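Side-chain contacts in malonyl CoA-ACP transacylase (Xanthomonas oryzae pv. oryzae, PDB 3K89), which probably transfers the malonyl group from malonyl-CoA to holo acyl carrier protein, a loading step of fatty acid synthesis: residues V44-L49 against Q65-A70; L109-H114 against A219-H224. All blocks are in the same frame, centred on the assembly; numbering follows the deposited sequence.

Interaction 1. Residues V44-L49 against Q65-A70; sequences VDLWAL and QPALLA
The flat peptide group joining Pro66 to Ala67 carries the forked end of Leu46 on one face. Leu46 CD1 stands above Pro66 O at 3.6 Å. Its twin CD2 stands above Ala67 N at 3.7 Å. The two methyls thus cover the carbonyl oxygen and the amide nitrogen from the same side. Pro66 O also accepts from Ala70 N within its own helix; the methyl adds van der Waals contact over the peptide face. The pyrrolidine ring of Pro66 turns its CB and CG atoms to the fork. Pro66 CB lies 3.9 Å from Leu46 CD2, and the two side chains cross at about a right angle. Ala67 CB and Ala70 CB complete the seat, at 4.2 Å from Leu46 CD2 and 4.2 Å from Leu46 CD1 respectively. The indole of Trp47 turns away and meets Phe35 edge-to-face.

This is helix-to-helix packing in the larger, alpha/beta hydrolase-like part of the acyltransferase fold. The first turn of helix 46-52 rests on helix 61-81 where that helix is kinked at Pro66. Leu46 CG lies beside the backbone N and anti to the carbonyl carbon (chi1 -59°), which sends the fork across to the proline. Phe35 and Ala38 of helix 30-42 also touch Leu46, so the leucine is buried between helices. Asp45 is the N-cap of helix 46-52. Its OD1 accepts from Ala48 N at 3.0 Å and 172°, with the donor well above the carboxylate plane.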
loop_
_atom_site.group_PDB
_atom_site.type_symbol
_atom_site.label_atom_id
_atom_site.label_comp_id
_atom_site.label_asym_id
_atom_site.label_seq_id
_atom_site.Cartn_x
_atom_site.Cartn_y
_atom_site.Cartn_z
ATOM N N VAL A 44 -8.011 0.773 -18.586
ATOM C CA VAL A 44 -9.242 1.354 -18.080
ATOM C C VAL A 44 -8.967 2.843 -17.798
ATOM O O VAL A 44 -7.838 3.177 -17.420
ATOM C CB VAL A 44 -9.728 0.565 -16.814
ATOM C CG1 VAL A 44 -8.627 0.452 -15.766
ATOM C CG2 VAL A 44 -10.986 1.137 -16.245
ATOM N N ASP A 45 -9.963 3.710 -18.010
ATOM C CA ASP A 45 -9.868 5.152 -17.707
ATOM C C ASP A 45 -9.935 5.341 -16.191
ATOM O O ASP A 45 -11.017 5.382 -15.590
ATOM C CB ASP A 45 -10.979 5.962 -18.408
ATOM C CG ASP A 45 -10.798 7.483 -18.279
ATOM O OD1 ASP A 45 -10.140 7.975 -17.328
ATOM O OD2 ASP A 45 -11.344 8.211 -19.144
ATOM N N LEU A 46 -8.758 5.438 -15.575
ATOM C CA LEU A 46 -8.671 5.508 -14.114
ATOM C C LEU A 46 -9.181 6.825 -13.526
ATOM O O LEU A 46 -9.692 6.847 -12.402
ATOM C CB LEU A 46 -7.226 5.267 -13.657
ATOM C CG LEU A 46 -6.663 3.920 -14.080
ATOM C CD1 LEU A 46 -5.119 3.912 -14.027
ATOM C CD2 LEU A 46 -7.256 2.805 -13.239
ATOM N N TRP A 47 -9.046 7.930 -14.262
ATOM C CA TRP A 47 -9.568 9.194 -13.763
ATOM C C TRP A 47 -11.099 9.183 -13.764
ATOM O O TRP A 47 -11.717 9.520 -12.761
ATOM C CB TRP A 47 -9.015 10.397 -14.551
ATOM C CG TRP A 47 -9.411 11.709 -13.938
ATOM C CD1 TRP A 47 -10.317 12.610 -14.446
ATOM C CD2 TRP A 47 -8.975 12.247 -12.682
ATOM N NE1 TRP A 47 -10.434 13.686 -13.603
ATOM C CE2 TRP A 47 -9.632 13.493 -12.511
ATOM C CE3 TRP A 47 -8.068 11.819 -11.701
ATOM C CZ2 TRP A 47 -9.420 14.317 -11.394
ATOM C CZ3 TRP A 47 -7.868 12.633 -10.572
ATOM C CH2 TRP A 47 -8.554 13.864 -10.429
ATOM N N ALA A 48 -11.695 8.709 -14.858
ATOM C CA ALA A 48 -13.163 8.640 -14.938
ATOM C C ALA A 48 -13.737 7.752 -13.835
ATOM O O ALA A 48 -14.711 8.115 -13.179
ATOM C CB ALA A 48 -13.601 8.130 -16.293
ATOM N N LEU A 49 -13.101 6.601 -13.629
ATOM C CA LEU A 49 -13.503 5.660 -12.587
ATOM C C LEU A 49 -13.385 6.254 -11.180
ATOM O O LEU A 49 -14.293 6.130 -10.352
ATOM C CB LEU A 49 -12.681 4.372 -12.688
ATOM C CG LEU A 49 -12.993 3.301 -11.635
ATOM C CD1 LEU A 49 -14.473 2.896 -11.694
ATOM C CD2 LEU A 49 -12.115 2.095 -11.826
ATOM N N GLN A 65 -6.094 -0.860 -7.448
ATOM C CA GLN A 65 -4.625 -0.868 -7.457
ATOM C C GLN A 65 -4.040 0.089 -8.512
ATOM O O GLN A 65 -3.283 0.970 -8.149
ATOM C CB GLN A 65 -4.074 -2.291 -7.597
ATOM C CG GLN A 65 -4.269 -3.097 -6.303
ATOM C CD GLN A 65 -3.569 -4.424 -6.363
ATOM O OE1 GLN A 65 -2.411 -4.528 -6.801
ATOM N NE2 GLN A 65 -4.256 -5.465 -5.897
ATOM N N PRO A 66 -4.416 -0.050 -9.801
ATOM C CA PRO A 66 -3.883 0.958 -10.749
ATOM C C PRO A 66 -4.377 2.383 -10.480
ATOM O O PRO A 66 -3.657 3.360 -10.737
ATOM C CB PRO A 66 -4.376 0.454 -12.120
ATOM C CG PRO A 66 -5.593 -0.435 -11.799
ATOM C CD PRO A 66 -5.239 -1.078 -10.473
ATOM N N ALA A 67 -5.588 2.523 -9.962
ATOM C CA ALA A 67 -6.092 3.845 -9.603
ATOM C C ALA A 67 -5.253 4.517 -8.501
ATOM O O ALA A 67 -4.910 5.698 -8.618
ATOM C CB ALA A 67 -7.557 3.752 -9.196
ATOM N N LEU A 68 -4.909 3.757 -7.459
ATOM C CA LEU A 68 -4.079 4.270 -6.380
ATOM C C LEU A 68 -2.632 4.453 -6.792
ATOM O O LEU A 68 -1.952 5.350 -6.289
ATOM C CB LEU A 68 -4.127 3.332 -5.181
ATOM C CG LEU A 68 -5.420 3.463 -4.381
ATOM C CD1 LEU A 68 -5.392 2.404 -3.300
ATOM C CD2 LEU A 68 -5.539 4.863 -3.784
ATOM N N LEU A 69 -2.150 3.600 -7.686
ATOM C CA LEU A 69 -0.807 3.790 -8.235
ATOM C C LEU A 69 -0.714 5.096 -9.035
ATOM O O LEU A 69 0.223 5.880 -8.853
ATOM C CB LEU A 69 -0.376 2.584 -9.065
ATOM C CG LEU A 69 1.102 2.649 -9.470
ATOM C CD1 LEU A 69 1.862 1.331 -9.276
ATOM C CD2 LEU A 69 1.210 3.141 -10.894
ATOM N N ALA A 70 -1.682 5.313 -9.922
ATOM C CA ALA A 70 -1.779 6.570 -10.663
ATOM C C ALA A 70 -1.849 7.756 -9.710
ATOM O O ALA A 70 -1.132 8.729 -9.881
ATOM C CB ALA A 70 -2.987 6.546 -11.612
#

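Interaction 2. Residues L109-H114 against A219-H224; sequences LHDGAH and AGLSWH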
loop_
_atom_site.group_PDB
_atom_site.type_symbol
_atom_site.label_atom_id
_atom_site.label_comp_id
_atom_site.label_asym_id
_atom_site.label_seq_id
_atom_site.Cartn_x
_atom_site.Cartn_y
_atom_site.Cartn_z
ATOM N N LEU A 109 5.565 4.283 -15.498
ATOM C CA LEU A 109 4.183 4.371 -15.001
ATOM C C LEU A 109 3.255 3.434 -15.781
ATOM O O LEU A 109 2.407 2.744 -15.196
ATOM C CB LEU A 109 3.692 5.824 -15.043
ATOM C CG LEU A 109 2.212 6.056 -14.710
ATOM C CD1 LEU A 109 1.841 5.546 -13.320
ATOM C CD2 LEU A 109 1.924 7.554 -14.879
ATOM N N HIS A 110 3.441 3.383 -17.097
ATOM C CA HIS A 110 2.665 2.479 -17.964
ATOM C C HIS A 110 2.755 1.021 -17.467
ATOM O O HIS A 110 1.727 0.349 -17.273
ATOM C CB HIS A 110 3.221 2.553 -19.389
ATOM C CG HIS A 110 2.473 1.718 -20.381
ATOM N ND1 HIS A 110 2.693 0.362 -20.537
ATOM C CD2 HIS A 110 1.514 2.048 -21.278
ATOM C CE1 HIS A 110 1.896 -0.105 -21.483
ATOM N NE2 HIS A 110 1.169 0.896 -21.946
ATOM N N ASP A 111 3.987 0.550 -17.301
ATOM C CA ASP A 111 4.234 -0.827 -16.850
ATOM C C ASP A 111 3.737 -1.067 -15.433
ATOM O O ASP A 111 3.198 -2.124 -15.143
ATOM C CB ASP A 111 5.711 -1.172 -16.928
ATOM C CG ASP A 111 6.184 -1.432 -18.344
ATOM O OD1 ASP A 111 5.347 -1.531 -19.272
ATOM O OD2 ASP A 111 7.401 -1.570 -18.510
ATOM N N GLY A 112 3.936 -0.096 -14.542
ATOM C CA GLY A 112 3.458 -0.236 -13.175
ATOM C C GLY A 112 1.955 -0.403 -13.122
ATOM O O GLY A 112 1.439 -1.288 -12.398
ATOM N N ALA A 113 1.256 0.430 -13.896
ATOM C CA ALA A 113 -0.210 0.399 -13.926
ATOM C C ALA A 113 -0.689 -0.926 -14.499
ATOM O O ALA A 113 -1.630 -1.522 -13.970
ATOM C CB ALA A 113 -0.757 1.580 -14.738
ATOM N N HIS A 114 -0.036 -1.385 -15.568
ATOM C CA HIS A 114 -0.380 -2.695 -16.151
ATOM C C HIS A 114 -0.139 -3.811 -15.130
ATOM O O HIS A 114 -0.998 -4.691 -14.916
ATOM C CB HIS A 114 0.444 -2.933 -17.418
ATOM C CG HIS A 114 0.308 -4.315 -17.979
ATOM N ND1 HIS A 114 -0.889 -4.812 -18.450
ATOM C CD2 HIS A 114 1.223 -5.294 -18.168
ATOM C CE1 HIS A 114 -0.709 -6.043 -18.891
ATOM N NE2 HIS A 114 0.566 -6.358 -18.734
ATOM N N ALA A 219 8.562 -10.608 -14.899
ATOM C CA ALA A 219 9.813 -10.939 -15.585
ATOM C C ALA A 219 9.808 -10.557 -17.069
ATOM O O ALA A 219 10.866 -10.544 -17.704
ATOM C CB ALA A 219 10.169 -12.408 -15.379
ATOM N N GLY A 220 8.630 -10.233 -17.605
ATOM C CA GLY A 220 8.486 -9.756 -18.986
ATOM C C GLY A 220 8.700 -8.255 -19.146
ATOM O O GLY A 220 8.751 -7.732 -20.268
ATOM N N LEU A 221 8.824 -7.559 -18.019
ATOM C CA LEU A 221 9.013 -6.100 -18.027
ATOM C C LEU A 221 10.468 -5.672 -17.889
ATOM O O LEU A 221 11.323 -6.434 -17.452
ATOM C CB LEU A 221 8.196 -5.465 -16.892
ATOM C CG LEU A 221 6.702 -5.823 -16.817
ATOM C CD1 LEU A 221 6.092 -5.269 -15.524
ATOM C CD2 LEU A 221 5.878 -5.365 -18.031
ATOM N N SER A 222 10.718 -4.422 -18.275
ATOM C CA SER A 222 11.994 -3.761 -18.093
ATOM C C SER A 222 12.075 -3.188 -16.673
ATOM O O SER A 222 11.190 -2.435 -16.249
ATOM C CB SER A 222 12.115 -2.639 -19.134
ATOM O OG SER A 222 13.331 -1.940 -18.985
ATOM N N TRP A 223 13.123 -3.571 -15.951
ATOM C CA TRP A 223 13.396 -3.117 -14.586
ATOM C C TRP A 223 14.645 -2.271 -14.613
ATOM O O TRP A 223 15.667 -2.665 -15.184
ATOM C CB TRP A 223 13.539 -4.319 -13.628
ATOM C CG TRP A 223 12.216 -5.018 -13.466
ATOM C CD1 TRP A 223 11.596 -5.807 -14.390
ATOM C CD2 TRP A 223 11.320 -4.925 -12.349
ATOM N NE1 TRP A 223 10.375 -6.228 -13.914
ATOM C CE2 TRP A 223 10.176 -5.687 -12.671
ATOM C CE3 TRP A 223 11.372 -4.276 -11.105
ATOM C CZ2 TRP A 223 9.089 -5.828 -11.791
ATOM C CZ3 TRP A 223 10.283 -4.411 -10.228
ATOM C CH2 TRP A 223 9.161 -5.178 -10.583
ATOM N N HIS A 224 14.550 -1.083 -14.024
ATOM C CA HIS A 224 15.656 -0.138 -13.972
ATOM C C HIS A 224 16.205 0.008 -12.560
ATOM O O HIS A 224 15.508 -0.286 -11.566
ATOM C CB HIS A 224 15.175 1.216 -14.500
ATOM C CG HIS A 224 14.520 1.128 -15.839
ATOM N ND1 HIS A 224 15.239 0.984 -17.009
ATOM C CD2 HIS A 224 13.217 1.127 -16.200
ATOM C CE1 HIS A 224 14.407 0.912 -18.031
ATOM N NE2 HIS A 224 13.171 0.987 -17.568
HETATM O O HOH W 1 9.244 -0.529 -16.908
HETATM O O HOH W 2 8.800 -3.050 -20.062
#
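Asp111 and Leu221 meet at the surface, where the first turn of helix 109-126 faces the loop that follows helix 208-219. This helix-to-loop contact lies within the acyltransferase domain and is completed by water. Asp111 CB points at the loop. CG comes next, anti to the carbonyl carbon (chi1 -76°). Leu221 CD2 lies over one face of the carboxylate, 4.0 Å from Asp111 CG and 4.1 Å from each of Asp111 OD1 and OD2. The two side chains run past each other in opposite directions. Besides meeting this methyl, OD1 takes a weak bond from His110 ND1, 3.5 Å long, in the plane of the imidazole and at its edge. OD2 is held by two waters, both donating to it. The first water is 2.7 Å from Asp111 OD2 and passes its other hydrogen to Ser222 O at 2.8 Å. Ser222 N is 4.4 Å from Asp111 OD2, too far for a direct bond; the second water joins them. That water, 2.6 Å from Asp111 OD2, accepts from Ser222 N at 3.0 Å.

Overall arrangement
Interactions 1 and 2 lie 16 Å apart, centre to centre, and touch where helices 61-81 and 109-126 pack side by side. Leu69 CD2 of helix 61-81 packs on Leu109 CD1 of helix 109-126 at 3.5 Å, and Pro66 CB lies 3.9 Å from Ala113 O. A continuous run of contacts therefore leads from helix 46-52 through these two helices to the loop at 219-224. Its character changes on the way, from buried and apolar to hydrated at the surface. Interaction 1 is the one nearer the catalytic centre: the Pro66 side chain is about 12 Å from that of Ser94, the predicted nucleophile. The bound glycerol is about 13 Å from the Ala67 side chain. Interaction 2 lies away from the predicted active-site residues.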